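Local coordinates for cell division protein FtsI/penicillin binding protein 2 (Legionella pneumophila subsp. pneumophila ATCC 43290, PDB 4ZTK) that probably cross-links peptidoglycan peptide stems during cell division as a D,D-transpeptidase, through a penicillin-binding transpeptidase domain of the beta-lactamase clan, at residues A[84-89]-A[141-146]; A[134-139]-A[179-184]; A[264-267]-A[271-274]. One frame throughout, in Å; residues are numbered along the deposited sequence.

In the fold
Interactions 1 and 2 belong to the all-helical part of the transpeptidase domain and share helix 136-146, while interaction 3 joins the end of strand 259-267 to the loop and start of strand 274-281. The first two touch, with centres 9 Å apart: Ser-143 CB lies 3.9 Å from Ala-180 CB. Interaction 3 is about 23 Å, centre to centre, from each. Interaction 1 is buried and mainly apolar, with Ser-143 OG bonded to another helix. Interaction 2 grades from a buried Leu-139 and Ala-180 to an exposed Asn-136 beside the probable active site; Asn-136 and Ser-134 bond outside its segments, to Lys-83 and Lys-248. Interaction 3, partly buried, alone carries cross-segment hydrogen bonds.

Interaction 1: A[84-89]-A[141-146]; sequences PFIAAA and RVSQEA
Ile-86 makes every approach within 4.5 Å from the 84-89 side to 141-146, and the closest approaches are carbon to carbon. Its CG2 methyl, set anti to the backbone N by a chi1 of -66°, reaches the second helix at two neighbouring positions: 3.9 Å from Ser-143 CB and 4.1 Å from Val-142 CG1. The Ile-86 and Val-142 side chains pass in opposite directions, with CG2 of Ile-86 against CG1 of Val-142. The CD1 methyl of Ile-86 stands 4.2 Å from Ser-143 OG, a loose approach to a hydroxyl engaged in another direction.

The polar part is confined to Ser-143. With chi1 at -178° its OG lies anti to the backbone N and hydrogen-bonds to the carbonyl O of Leu-176, so this buried hydroxyl is satisfied by helix 172-181 and presents chiefly its CB to Ile-86. The backbones are closest at Ile-86 and Ser-143, whose CA atoms are 6.3 Å apart.

Leu-155 packs on Ile-86, Ile-151 on Ser-143, and Leu-127 on both Ala-87 and Val-142; helix 83-92, which begins at the lysine of the probable SxxK pattern, is thus flanked by helices 136-146, 148-157 and 127-133.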
# COMPACT_ATOMS: atom_id res chain seq x y z
N PRO A 84 -5.97 -3.00 -5.26
CA PRO A 84 -7.18 -3.26 -4.48
C PRO A 84 -8.29 -2.23 -4.69
O PRO A 84 -9.47 -2.58 -4.65
CB PRO A 84 -6.69 -3.19 -3.03
CG PRO A 84 -5.27 -3.62 -3.11
CD PRO A 84 -4.76 -3.05 -4.41
N PHE A 85 -7.91 -0.97 -4.92
CA PHE A 85 -8.89 0.10 -5.11
C PHE A 85 -9.51 0.07 -6.50
O PHE A 85 -10.69 0.37 -6.67
CB PHE A 85 -8.26 1.46 -4.80
CG PHE A 85 -7.67 1.55 -3.42
CD1 PHE A 85 -8.46 1.89 -2.34
CD2 PHE A 85 -6.32 1.27 -3.20
CE1 PHE A 85 -7.92 1.96 -1.05
CE2 PHE A 85 -5.78 1.34 -1.92
CZ PHE A 85 -6.59 1.69 -0.85
N ILE A 86 -8.71 -0.30 -7.50
CA ILE A 86 -9.22 -0.53 -8.85
C ILE A 86 -10.27 -1.63 -8.79
O ILE A 86 -11.36 -1.49 -9.33
CB ILE A 86 -8.10 -0.97 -9.82
CG1 ILE A 86 -7.10 0.17 -10.04
CG2 ILE A 86 -8.69 -1.42 -11.15
CD1 ILE A 86 -7.68 1.37 -10.76
N ALA A 87 -9.94 -2.73 -8.12
CA ALA A 87 -10.86 -3.85 -7.97
C ALA A 87 -12.12 -3.44 -7.22
O ALA A 87 -13.22 -3.83 -7.61
CB ALA A 87 -10.18 -5.01 -7.26
N ALA A 88 -11.96 -2.67 -6.15
CA ALA A 88 -13.08 -2.21 -5.34
C ALA A 88 -14.05 -1.39 -6.17
O ALA A 88 -15.26 -1.60 -6.11
CB ALA A 88 -12.59 -1.40 -4.15
N ALA A 89 -13.51 -0.45 -6.94
CA ALA A 89 -14.33 0.41 -7.79
C ALA A 89 -15.12 -0.42 -8.80
O ALA A 89 -16.30 -0.16 -9.04
CB ALA A 89 -13.45 1.42 -8.51
N ARG A 141 -7.30 -4.57 -17.61
CA ARG A 141 -8.55 -4.88 -18.29
C ARG A 141 -9.73 -4.52 -17.40
O ARG A 141 -10.70 -3.93 -17.85
CB ARG A 141 -8.59 -6.36 -18.69
CG ARG A 141 -9.90 -6.78 -19.34
CD ARG A 141 -9.75 -8.09 -20.12
NE ARG A 141 -9.17 -9.16 -19.30
CZ ARG A 141 -9.09 -10.43 -19.69
NH1 ARG A 141 -8.54 -11.33 -18.89
NH2 ARG A 141 -9.56 -10.79 -20.87
N VAL A 142 -9.63 -4.86 -16.12
CA VAL A 142 -10.67 -4.50 -15.15
C VAL A 142 -10.90 -2.99 -15.13
O VAL A 142 -12.03 -2.52 -15.20
CB VAL A 142 -10.30 -5.02 -13.75
CG1 VAL A 142 -11.14 -4.33 -12.68
CG2 VAL A 142 -10.48 -6.53 -13.68
N SER A 143 -9.80 -2.24 -15.06
CA SER A 143 -9.87 -0.78 -15.07
C SER A 143 -10.49 -0.22 -16.35
O SER A 143 -11.36 0.65 -16.29
CB SER A 143 -8.47 -0.18 -14.87
OG SER A 143 -8.52 1.23 -14.83
N GLN A 144 -10.05 -0.74 -17.49
CA GLN A 144 -10.55 -0.24 -18.77
C GLN A 144 -12.02 -0.56 -18.99
O GLN A 144 -12.76 0.24 -19.56
CB GLN A 144 -9.71 -0.79 -19.93
CG GLN A 144 -8.29 -0.25 -19.94
CD GLN A 144 -7.42 -0.91 -20.98
OE1 GLN A 144 -7.64 -2.06 -21.35
NE2 GLN A 144 -6.43 -0.18 -21.47
N GLU A 145 -12.46 -1.72 -18.52
CA GLU A 145 -13.85 -2.11 -18.66
C GLU A 145 -14.76 -1.34 -17.70
O GLU A 145 -15.93 -1.11 -17.99
CB GLU A 145 -14.02 -3.62 -18.50
CG GLU A 145 -13.31 -4.40 -19.61
CD GLU A 145 -13.53 -5.90 -19.52
OE1 GLU A 145 -14.22 -6.35 -18.58
OE2 GLU A 145 -13.00 -6.63 -20.39
N ALA A 146 -14.22 -0.93 -16.55
CA ALA A 146 -14.98 -0.15 -15.58
C ALA A 146 -15.28 1.24 -16.13
O ALA A 146 -16.38 1.76 -15.95
CB ALA A 146 -14.22 -0.06 -14.25

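Interaction 2: A[134-139]-A[179-184]; sequences SINVCL and AALGEN
Asn-136 and Leu-181 form the outer half of this contact, Leu-139 and Ala-180 the buried half. Along 134-139, the chain first leaves helix 127-133 at Ser-134, whose positive phi of 59° makes it the C-prime residue of a Schellman motif, with Ile-135 N bonded to Ala-130 O and Ser-134 N to Ile-131 O. Ser-134 OG hydrogen-bonds to Lys-248 NZ and to a sulfonate oxygen of a bound buffer molecule. Ile-135 then occupies the N-cap position of helix 136-146.

In the first turn, Asn-136 crosses Leu-181 at about a right angle. A single methyl, Leu-181 CD2, meets the amide group: it is 3.5 Å from Asn-136 CG and 3.6 Å from Asn-136 OD1. The chi1 of -71° puts CG of Asn-136 anti to the backbone carbonyl carbon; its OD1 accepts a hydrogen bond from Lys-83 NZ. Ser-134, Ile-135 and Asn-136 spell the S-x-N motif of penicillin-binding proteins; together with the Ser-80 and Lys-83 SxxK pattern and the nearby Lys-248, this is consistent with the active site, where Asn-136 would help position Lys-83. Ala-180 O adds a weak hydrogen bond from the same amine.

One turn on, the helix comes closest to its partner, with Leu-139 CA and Ala-180 CA 6.0 Å apart. Here the Ala-180 CB methyl rests 3.6 Å from Leu-139 O, and the two CB atoms are 4.5 Å apart. Past Leu-181, Gly-182, with positive phi, ends helix 172-181 in another Schellman motif; beyond it the chain moves away from Asn-136.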
# COMPACT_ATOMS: atom_id res chain seq x y z
N SER A 134 -0.88 -10.43 -8.38
CA SER A 134 -0.60 -9.09 -8.90
C SER A 134 -0.42 -9.10 -10.42
O SER A 134 0.60 -8.65 -10.94
CB SER A 134 0.61 -8.48 -8.20
OG SER A 134 0.59 -7.07 -8.29
N ILE A 135 -1.43 -9.59 -11.12
CA ILE A 135 -1.38 -9.74 -12.57
C ILE A 135 -1.80 -8.46 -13.28
O ILE A 135 -2.98 -8.10 -13.28
CB ILE A 135 -2.25 -10.92 -13.03
CG1 ILE A 135 -1.84 -12.19 -12.28
CG2 ILE A 135 -2.14 -11.12 -14.55
CD1 ILE A 135 -2.51 -13.45 -12.79
N ASN A 136 -0.82 -7.77 -13.87
CA ASN A 136 -1.03 -6.45 -14.46
C ASN A 136 -2.09 -6.41 -15.57
O ASN A 136 -2.99 -5.58 -15.53
CB ASN A 136 0.29 -5.89 -14.99
CG ASN A 136 1.25 -5.49 -13.88
OD1 ASN A 136 0.84 -5.29 -12.74
ND2 ASN A 136 2.53 -5.37 -14.22
N VAL A 137 -1.97 -7.30 -16.54
CA VAL A 137 -2.88 -7.29 -17.69
C VAL A 137 -4.34 -7.43 -17.25
O VAL A 137 -5.22 -6.76 -17.79
CB VAL A 137 -2.50 -8.36 -18.74
CG1 VAL A 137 -3.58 -8.48 -19.81
CG2 VAL A 137 -1.17 -8.01 -19.39
N CYS A 138 -4.59 -8.26 -16.24
CA CYS A 138 -5.95 -8.46 -15.75
C CYS A 138 -6.52 -7.22 -15.07
O CYS A 138 -7.65 -6.82 -15.35
CB CYS A 138 -6.03 -9.66 -14.81
SG CYS A 138 -5.74 -11.26 -15.63
N LEU A 139 -5.75 -6.61 -14.17
CA LEU A 139 -6.21 -5.41 -13.48
C LEU A 139 -6.40 -4.25 -14.46
O LEU A 139 -7.31 -3.43 -14.30
CB LEU A 139 -5.27 -5.01 -12.34
CG LEU A 139 -5.66 -5.52 -10.96
CD1 LEU A 139 -7.02 -4.97 -10.53
CD2 LEU A 139 -5.67 -7.04 -10.93
N ALA A 179 -3.47 3.93 -14.60
CA ALA A 179 -4.12 3.94 -13.29
C ALA A 179 -4.01 2.58 -12.62
O ALA A 179 -3.69 2.49 -11.43
CB ALA A 179 -5.58 4.33 -13.43
N ALA A 180 -4.27 1.52 -13.37
CA ALA A 180 -4.25 0.17 -12.82
C ALA A 180 -2.84 -0.23 -12.39
O ALA A 180 -2.67 -1.06 -11.50
CB ALA A 180 -4.80 -0.83 -13.83
N LEU A 181 -1.84 0.37 -13.03
CA LEU A 181 -0.45 0.12 -12.67
C LEU A 181 0.03 1.08 -11.58
O LEU A 181 1.13 0.93 -11.06
CB LEU A 181 0.44 0.24 -13.90
CG LEU A 181 0.10 -0.81 -14.96
CD1 LEU A 181 1.03 -0.67 -16.13
CD2 LEU A 181 0.20 -2.20 -14.37
N GLY A 182 -0.81 2.05 -11.24
CA GLY A 182 -0.44 3.04 -10.25
C GLY A 182 0.69 3.91 -10.76
O GLY A 182 1.52 4.38 -10.00
N GLU A 183 0.71 4.10 -12.08
CA GLU A 183 1.77 4.83 -12.76
C GLU A 183 1.53 6.35 -12.78
O GLU A 183 2.45 7.14 -12.53
CB GLU A 183 1.92 4.30 -14.19
CG GLU A 183 3.10 4.85 -14.96
CD GLU A 183 3.29 4.15 -16.30
OE1 GLU A 183 3.02 4.78 -17.35
OE2 GLU A 183 3.70 2.97 -16.30
N ASN A 184 0.30 6.77 -13.07
CA ASN A 184 -0.00 8.20 -13.17
C ASN A 184 -0.71 8.76 -11.94
O ASN A 184 -1.61 9.59 -12.05
CB ASN A 184 -0.81 8.51 -14.45
CG ASN A 184 -2.20 7.89 -14.44
OD1 ASN A 184 -2.39 6.75 -13.99
ND2 ASN A 184 -3.18 8.63 -14.94

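Interaction 3: A[264-267]-A[271-274]; sequences AGYV and NPRY
Tyr-266 lies alongside Pro-272, both side chains pointing the same way, with ring atom CD1 of Tyr-266 3.6 Å from Pro-272 CG. A chi1 of 54° places the tyrosine ring between its own backbone N and carbonyl carbon. Its hydroxyl hydrogen-bonds to Asn-223 OD1.

Backbone hydrogen bonds join the two segments. Val-267 and Tyr-274 form an antiparallel hydrogen-bonded pair: Val-267 N donates to Tyr-274 O at 3.0 Å, and Tyr-274 N returns a 3.0 Å bond to Val-267 O. That same oxygen takes a second bond, 2.7 Å from Arg-273 N, with an N-H...O angle of 166° but the donor 38° out of the carbonyl plane. Two residues, Arg-273 and Tyr-274, thus stand opposite the single residue Val-267, a classic beta bulge. Val-267 CG1 packs 4.5 Å from Tyr-274 CB, and Tyr-266 CA makes a CA-H...O contact of 3.2 Å with Tyr-274 O. Within 271-274, Arg-273 CG lies over one face of the Tyr-274 ring, offset toward the rim.

Strands 259-267 and 274-281 form a beta hairpin of the five-stranded sheet, with the bulge at its loop end. Helix 189-200 packs Leu-199 and Ala-200 on Tyr-266, while Arg-23 and Met-24 of helix 22-38 touch Tyr-274.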
# COMPACT_ATOMS: atom_id res chain seq x y z
N ALA A 264 1.59 -2.60 1.83
CA ALA A 264 0.56 -1.88 2.55
C ALA A 264 -0.47 -2.88 3.03
O ALA A 264 -0.87 -3.77 2.29
CB ALA A 264 -0.09 -0.85 1.65
N GLY A 265 -0.92 -2.74 4.27
CA GLY A 265 -1.90 -3.66 4.80
C GLY A 265 -2.44 -3.29 6.16
O GLY A 265 -2.21 -2.18 6.66
N TYR A 266 -3.18 -4.21 6.77
CA TYR A 266 -3.77 -3.97 8.07
C TYR A 266 -4.00 -5.29 8.81
O TYR A 266 -4.08 -6.35 8.18
CB TYR A 266 -5.07 -3.16 7.93
CG TYR A 266 -6.08 -3.77 6.98
CD1 TYR A 266 -6.96 -4.75 7.41
CD2 TYR A 266 -6.17 -3.34 5.66
CE1 TYR A 266 -7.89 -5.31 6.55
CE2 TYR A 266 -7.11 -3.88 4.80
CZ TYR A 266 -7.96 -4.86 5.25
OH TYR A 266 -8.89 -5.42 4.40
N VAL A 267 -4.10 -5.21 10.13
CA VAL A 267 -4.07 -6.41 10.97
C VAL A 267 -4.73 -6.13 12.32
O VAL A 267 -4.60 -5.03 12.85
CB VAL A 267 -2.59 -6.88 11.17
CG1 VAL A 267 -1.79 -5.85 11.95
CG2 VAL A 267 -2.53 -8.22 11.85
N ASN A 271 -10.77 -7.69 12.17
CA ASN A 271 -11.11 -6.54 12.99
C ASN A 271 -9.87 -5.70 13.25
O ASN A 271 -9.29 -5.77 14.33
CB ASN A 271 -11.75 -6.98 14.31
CG ASN A 271 -12.49 -5.86 15.01
OD1 ASN A 271 -11.98 -4.75 15.12
ND2 ASN A 271 -13.70 -6.15 15.46
N PRO A 272 -9.47 -4.91 12.25
CA PRO A 272 -8.17 -4.23 12.20
C PRO A 272 -7.85 -3.42 13.43
O PRO A 272 -8.71 -2.73 13.97
CB PRO A 272 -8.32 -3.31 10.98
CG PRO A 272 -9.28 -4.04 10.11
CD PRO A 272 -10.28 -4.62 11.06
N ARG A 273 -6.60 -3.51 13.87
CA ARG A 273 -6.11 -2.72 14.99
C ARG A 273 -5.10 -1.70 14.47
O ARG A 273 -5.00 -0.60 15.00
CB ARG A 273 -5.48 -3.62 16.04
CG ARG A 273 -5.19 -2.94 17.36
CD ARG A 273 -5.90 -3.65 18.50
NE ARG A 273 -5.61 -5.08 18.53
CZ ARG A 273 -4.60 -5.63 19.19
NH1 ARG A 273 -4.42 -6.94 19.16
NH2 ARG A 273 -3.77 -4.87 19.89
N TYR A 274 -4.37 -2.07 13.43
CA TYR A 274 -3.34 -1.21 12.87
C TYR A 274 -3.34 -1.24 11.35
O TYR A 274 -3.56 -2.28 10.75
CB TYR A 274 -1.95 -1.61 13.38
CG TYR A 274 -1.84 -1.68 14.89
CD1 TYR A 274 -1.75 -0.53 15.65
CD2 TYR A 274 -1.83 -2.91 15.54
CE1 TYR A 274 -1.65 -0.60 17.03
CE2 TYR A 274 -1.73 -2.99 16.91
CZ TYR A 274 -1.64 -1.83 17.66
OH TYR A 274 -1.54 -1.90 19.03